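Local coordinates for solute-binding protein (Thermoactinomyces vulgaris, PDB 2ZYO), which binds maltodextrins such as maltotetraose, as well as cyclodextrins, and probably serves in carbohydrate uptake across the cell membrane, at residues Val22-Ala27 and Glu63-Asp68; Lys113-Gly118 and Gly123-Ile128. One frame throughout, in Å; residues are numbered along the deposited sequence.

Contact 1 of 2, residues Val22-Ala27 and Glu63-Asp68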
loop_
_atom_site.group_PDB
_atom_site.type_symbol
_atom_site.label_atom_id
_atom_site.label_comp_id
_atom_site.label_asym_id
_atom_site.label_seq_id
_atom_site.Cartn_x
_atom_site.Cartn_y
_atom_site.Cartn_z
ATOM N N VAL A 22 6.783 3.853 -25.160
ATOM C CA VAL A 22 5.441 3.378 -24.830
ATOM C C VAL A 22 5.277 3.296 -23.315
ATOM O O VAL A 22 6.160 2.800 -22.614
ATOM C CB VAL A 22 5.132 2.006 -25.491
ATOM C CG1 VAL A 22 3.717 1.539 -25.156
ATOM C CG2 VAL A 22 5.310 2.080 -27.007
ATOM N N VAL A 23 4.141 3.792 -22.832
ATOM C CA VAL A 23 3.829 3.812 -21.410
ATOM C C VAL A 23 2.463 3.161 -21.215
ATOM O O VAL A 23 1.518 3.498 -21.925
ATOM C CB VAL A 23 3.794 5.268 -20.875
ATOM C CG1 VAL A 23 3.280 5.325 -19.453
ATOM C CG2 VAL A 23 5.179 5.910 -20.956
ATOM N N TRP A 24 2.366 2.220 -20.277
ATOM C CA TRP A 24 1.070 1.649 -19.898
ATOM C C TRP A 24 0.580 2.287 -18.606
ATOM O O TRP A 24 1.306 2.324 -17.612
ATOM C CB TRP A 24 1.145 0.131 -19.719
ATOM C CG TRP A 24 1.373 -0.656 -20.977
ATOM C CD1 TRP A 24 1.282 -0.206 -22.264
ATOM C CD2 TRP A 24 1.699 -2.045 -21.060
ATOM N NE1 TRP A 24 1.557 -1.227 -23.143
ATOM C CE2 TRP A 24 1.809 -2.369 -22.430
ATOM C CE3 TRP A 24 1.919 -3.049 -20.107
ATOM C CZ2 TRP A 24 2.129 -3.656 -22.873
ATOM C CZ3 TRP A 24 2.236 -4.329 -20.547
ATOM C CH2 TRP A 24 2.340 -4.619 -21.918
ATOM N N GLU A 25 -0.653 2.783 -18.629
ATOM C CA GLU A 25 -1.248 3.436 -17.469
ATOM C C GLU A 25 -2.651 2.894 -17.188
ATOM O O GLU A 25 -3.346 2.444 -18.103
ATOM C CB GLU A 25 -1.274 4.959 -17.664
ATOM C CG GLU A 25 -1.830 5.772 -16.486
ATOM C CD GLU A 25 -1.066 5.557 -15.189
ATOM O OE1 GLU A 25 -0.243 6.425 -14.838
ATOM O OE2 GLU A 25 -1.282 4.523 -14.521
ATOM N N ASN A 26 -3.040 2.950 -15.914
ATOM C CA ASN A 26 -4.333 2.462 -15.423
ATOM C C ASN A 26 -5.508 2.733 -16.358
ATOM O O ASN A 26 -5.747 3.871 -16.756
ATOM C CB ASN A 26 -4.621 3.061 -14.041
ATOM C CG ASN A 26 -5.799 2.401 -13.345
ATOM O OD1 ASN A 26 -6.352 1.413 -13.828
ATOM N ND2 ASN A 26 -6.179 2.943 -12.195
ATOM N N ALA A 27 -6.237 1.668 -16.690
ATOM C CA ALA A 27 -7.345 1.742 -17.640
ATOM C C ALA A 27 -8.685 2.094 -16.992
ATOM O O ALA A 27 -9.562 2.651 -17.655
ATOM C CB ALA A 27 -7.462 0.437 -18.413
ATOM N N GLU A 63 1.045 -9.458 -16.246
ATOM C CA GLU A 63 0.669 -10.550 -17.145
ATOM C C GLU A 63 0.792 -10.152 -18.618
ATOM O O GLU A 63 1.277 -10.937 -19.436
ATOM C CB GLU A 63 -0.755 -11.031 -16.844
ATOM C CG GLU A 63 -0.878 -11.864 -15.575
ATOM C CD GLU A 63 -2.299 -11.918 -15.036
ATOM O OE1 GLU A 63 -2.899 -10.842 -14.808
ATOM O OE2 GLU A 63 -2.813 -13.037 -14.825
ATOM N N LYS A 64 0.352 -8.937 -18.948
ATOM C CA LYS A 64 0.406 -8.447 -20.323
ATOM C C LYS A 64 1.841 -8.266 -20.813
ATOM O O LYS A 64 2.145 -8.574 -21.966
ATOM C CB LYS A 64 -0.385 -7.142 -20.482
ATOM C CG LYS A 64 -0.585 -6.712 -21.933
ATOM C CD LYS A 64 -1.424 -5.450 -22.035
ATOM C CE LYS A 64 -1.394 -4.860 -23.436
ATOM N NZ LYS A 64 -1.942 -5.786 -24.468
ATOM N N LEU A 65 2.717 -7.775 -19.938
ATOM C CA LEU A 65 4.127 -7.585 -20.291
ATOM C C LEU A 65 4.846 -8.921 -20.486
ATOM O O LEU A 65 5.744 -9.034 -21.324
ATOM C CB LEU A 65 4.852 -6.730 -19.244
ATOM C CG LEU A 65 6.254 -6.216 -19.610
ATOM C CD1 LEU A 65 6.212 -5.244 -20.794
ATOM C CD2 LEU A 65 6.918 -5.565 -18.405
ATOM N N THR A 66 4.442 -9.928 -19.711
ATOM C CA THR A 66 4.984 -11.284 -19.843
ATOM C C THR A 66 4.739 -11.843 -21.250
ATOM O O THR A 66 5.557 -12.602 -21.776
ATOM C CB THR A 66 4.406 -12.232 -18.760
ATOM O OG1 THR A 66 4.573 -11.636 -17.469
ATOM C CG2 THR A 66 5.117 -13.580 -18.768
ATOM N N LEU A 67 3.620 -11.450 -21.855
ATOM C CA LEU A 67 3.291 -11.841 -23.225
ATOM C C LEU A 67 3.865 -10.866 -24.259
ATOM O O LEU A 67 4.559 -11.279 -25.193
ATOM C CB LEU A 67 1.769 -11.965 -23.394
ATOM C CG LEU A 67 1.199 -12.427 -24.741
ATOM C CD1 LEU A 67 1.475 -13.907 -24.986
ATOM C CD2 LEU A 67 -0.296 -12.144 -24.811
ATOM N N ASP A 68 3.574 -9.579 -24.083
ATOM C CA ASP A 68 3.908 -8.556 -25.075
ATOM C C ASP A 68 5.386 -8.193 -25.124
ATOM O O ASP A 68 5.906 -7.873 -26.193
ATOM C CB ASP A 68 3.080 -7.289 -24.844
ATOM C CG ASP A 68 1.612 -7.469 -25.196
ATOM O OD1 ASP A 68 1.189 -8.605 -25.499
ATOM O OD2 ASP A 68 0.879 -6.460 -25.169
#

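Contact 2 of 2, residues Lys113-Gly118 and Gly123-Ile128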
loop_
_atom_site.group_PDB
_atom_site.type_symbol
_atom_site.label_atom_id
_atom_site.label_comp_id
_atom_site.label_asym_id
_atom_site.label_seq_id
_atom_site.Cartn_x
_atom_site.Cartn_y
_atom_site.Cartn_z
ATOM N N LYS A 113 12.699 2.475 -0.630
ATOM C CA LYS A 113 12.989 1.111 -0.185
ATOM C C LYS A 113 12.005 0.116 -0.796
ATOM O O LYS A 113 12.384 -1.001 -1.149
ATOM C CB LYS A 113 12.967 1.016 1.341
ATOM C CG LYS A 113 14.123 1.726 2.025
ATOM C CD LYS A 113 14.092 1.507 3.532
ATOM C CE LYS A 113 15.032 2.463 4.260
ATOM N NZ LYS A 113 16.457 2.315 3.839
ATOM N N ALA A 114 10.747 0.537 -0.933
ATOM C CA ALA A 114 9.705 -0.296 -1.532
ATOM C C ALA A 114 9.997 -0.647 -2.989
ATOM O O ALA A 114 9.535 -1.674 -3.481
ATOM C CB ALA A 114 8.348 0.380 -1.416
ATOM N N LEU A 115 10.768 0.200 -3.668
ATOM C CA LEU A 115 11.067 -0.002 -5.087
ATOM C C LEU A 115 12.465 -0.577 -5.323
ATOM O O LEU A 115 12.914 -0.707 -6.464
ATOM C CB LEU A 115 10.858 1.300 -5.874
ATOM C CG LEU A 115 9.481 1.966 -5.757
ATOM C CD1 LEU A 115 9.389 3.154 -6.694
ATOM C CD2 LEU A 115 8.334 0.983 -6.022
ATOM N N THR A 116 13.134 -0.928 -4.228
ATOM C CA THR A 116 14.445 -1.560 -4.268
ATOM C C THR A 116 14.277 -3.060 -4.043
ATOM O O THR A 116 13.456 -3.485 -3.226
ATOM C CB THR A 116 15.385 -0.947 -3.204
ATOM O OG1 THR A 116 15.519 0.458 -3.447
ATOM C CG2 THR A 116 16.767 -1.589 -3.240
ATOM N N TYR A 117 15.045 -3.853 -4.787
ATOM C CA TYR A 117 14.983 -5.308 -4.688
ATOM C C TYR A 117 16.337 -5.931 -5.004
ATOM O O TYR A 117 16.932 -5.640 -6.040
ATOM C CB TYR A 117 13.913 -5.863 -5.629
ATOM C CG TYR A 117 13.454 -7.248 -5.257
ATOM C CD1 TYR A 117 12.404 -7.431 -4.359
ATOM C CD2 TYR A 117 14.072 -8.378 -5.791
ATOM C CE1 TYR A 117 11.980 -8.699 -4.003
ATOM C CE2 TYR A 117 13.651 -9.656 -5.443
ATOM C CZ TYR A 117 12.607 -9.807 -4.547
ATOM O OH TYR A 117 12.180 -11.065 -4.196
ATOM N N GLY A 118 16.818 -6.782 -4.100
ATOM C CA GLY A 118 18.107 -7.452 -4.266
ATOM C C GLY A 118 19.281 -6.512 -4.488
ATOM O O GLY A 118 20.186 -6.816 -5.268
ATOM N N GLY A 123 12.538 1.422 -9.873
ATOM C CA GLY A 123 11.636 2.481 -10.299
ATOM C C GLY A 123 11.624 3.729 -9.452
ATOM O O GLY A 123 12.339 3.827 -8.452
ATOM N N LEU A 124 10.804 4.681 -9.886
ATOM C CA LEU A 124 10.569 5.923 -9.167
ATOM C C LEU A 124 9.087 6.006 -8.805
ATOM O O LEU A 124 8.233 5.585 -9.593
ATOM C CB LEU A 124 11.023 7.129 -9.999
ATOM C CG LEU A 124 12.523 7.203 -10.323
ATOM C CD1 LEU A 124 12.821 8.410 -11.200
ATOM C CD2 LEU A 124 13.391 7.224 -9.062
ATOM N N PRO A 125 8.777 6.517 -7.601
ATOM C CA PRO A 125 7.407 6.425 -7.100
ATOM C C PRO A 125 6.460 7.519 -7.582
ATOM O O PRO A 125 6.885 8.652 -7.837
ATOM C CB PRO A 125 7.593 6.523 -5.589
ATOM C CG PRO A 125 8.787 7.402 -5.425
ATOM C CD PRO A 125 9.673 7.172 -6.629
ATOM N N LYS A 126 5.183 7.158 -7.684
ATOM C CA LYS A 126 4.113 8.068 -8.081
ATOM C C LYS A 126 3.165 8.324 -6.916
ATOM O O LYS A 126 2.664 9.436 -6.747
ATOM C CB LYS A 126 3.298 7.467 -9.230
ATOM C CG LYS A 126 4.098 7.096 -10.471
ATOM C CD LYS A 126 3.398 6.006 -11.290
ATOM C CE LYS A 126 2.121 6.514 -11.954
ATOM N NZ LYS A 126 1.531 5.473 -12.850
ATOM N N ALA A 127 2.916 7.279 -6.129
ATOM C CA ALA A 127 1.893 7.319 -5.088
ATOM C C ALA A 127 2.254 6.447 -3.894
ATOM O O ALA A 127 2.929 5.424 -4.041
ATOM C CB ALA A 127 0.547 6.895 -5.661
ATOM N N ILE A 128 1.797 6.873 -2.717
ATOM C CA ILE A 128 1.931 6.099 -1.488
ATOM C C ILE A 128 0.569 6.022 -0.801
ATOM O O ILE A 128 -0.209 6.980 -0.835
ATOM C CB ILE A 128 3.022 6.692 -0.544
ATOM C CG1 ILE A 128 3.259 5.796 0.681
ATOM C CG2 ILE A 128 2.695 8.132 -0.136
ATOM C CD1 ILE A 128 4.579 6.052 1.372
#

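Contact 1 of 2, residues Val22-Ala27 and Glu63-Asp68
W24 and L65 mark the nearest approach of the two backbones, where strand 22-25 and helix 63-68 run nearly antiparallel, at 151°, with their axes 12.0 Å apart. Such a gap is wide enough for a large side chain, and here the indole of W24 takes it up: a worked example of one aromatic plate spanning the space between a β-strand and a helix. The six-membered ring does the touching. K64 lies over one face, crossing the ring at a slant with its methylenes laid down in succession. Its CG is 3.6 Å from W24 CH2, and its CD makes a CH-π contact 4.1 Å from the centroid of the six-membered ring. The lysine leaves the helix with CG anti to the backbone N (chi1 -169°) and runs extended as far as CE, where a bend at chi4 turns NZ to D68 OD2, 3.0 Å away, in an i to i+4 salt bridge. L65 comes at the edge instead, its N lying in the plane of the indole and its CB 3.8 Å from W24 CZ3. D68 OD2 approaches W24 CZ2 obliquely at 3.8 Å, the carboxylate turned 77° from the ring. With an alanine in place of K64, CG, CD and CE are gone from over the indole, and D68 would probably be left without its cationic mate beside a gap over that face of W24. V54 of strand 50-55 and V78 of strand 77-81 also touch W24. The lysine thus divides its chemistry: its aliphatic length packs on the indole, while its ammonium is paired within the helix.

Contact 2 of 2, residues Lys113-Gly118 and Gly123-Ile128
L115 and G123 face each other at the root of a β-hairpin, formed by strands 116-117 and 120-136, with their CA atoms 5.8 Å apart. The example illustrates how one leucine, placed between a helix and the hairpin that follows, packs a single methyl on the returning strand. Apolar packing comes first. L115 follows helix 109-114, and its side chain points at the opposing strand; with CD1 fully extended from CA (chi2 -174°), that one methyl reaches the backbone of residues 123-125. There it sits over one face of the P125 pyrrolidine ring, equally near CB and CD at 4.0 Å. Y285 of strand 278-287 also touches L115, and M112 packs on both L124 and P125, so the cluster is buried.

Backbone hydrogen bonds run to the neighbouring strands. L115 is bonded in this way to Y122, on the returning strand of the hairpin, L124 pairs with W284, and P125 has no N-H to offer. One residue further on, K126 and A127 both face K282, a classic β-bulge in strand 120-136.

The last kind is contact between methyl and polar backbone. L115 CD1 lies 3.6 Å from L124 C and 3.5 Å from P125 N, against the peptide unit itself. It also covers G123 O at 3.5 Å, a buried carbonyl oxygen that has no hydrogen-bond partner in the model.

In the fold
Contact 1 lies wholly earlier in the chain than contact 2, and their centres are 18 Å apart. The two are nevertheless joined directly: E25, next to W24 on strand 20-25, forms a salt bridge through OE1 with K126 NZ, 2.8 Å away, on strand 120-136. W284 of strand 278-287 touches V23 and E25 and makes a cation-π interaction with K126. Strands 77-81, 120-136 and 278-287 share one mixed sheet, and W24 is backbone-bonded to L77 of it, in what is probably the periplasmic-binding-protein fold of this solute-binding family. Strand 20-25 is thereby linked to strand 120-136, whose hairpin contact places L115 about 13 Å from a bound glucose.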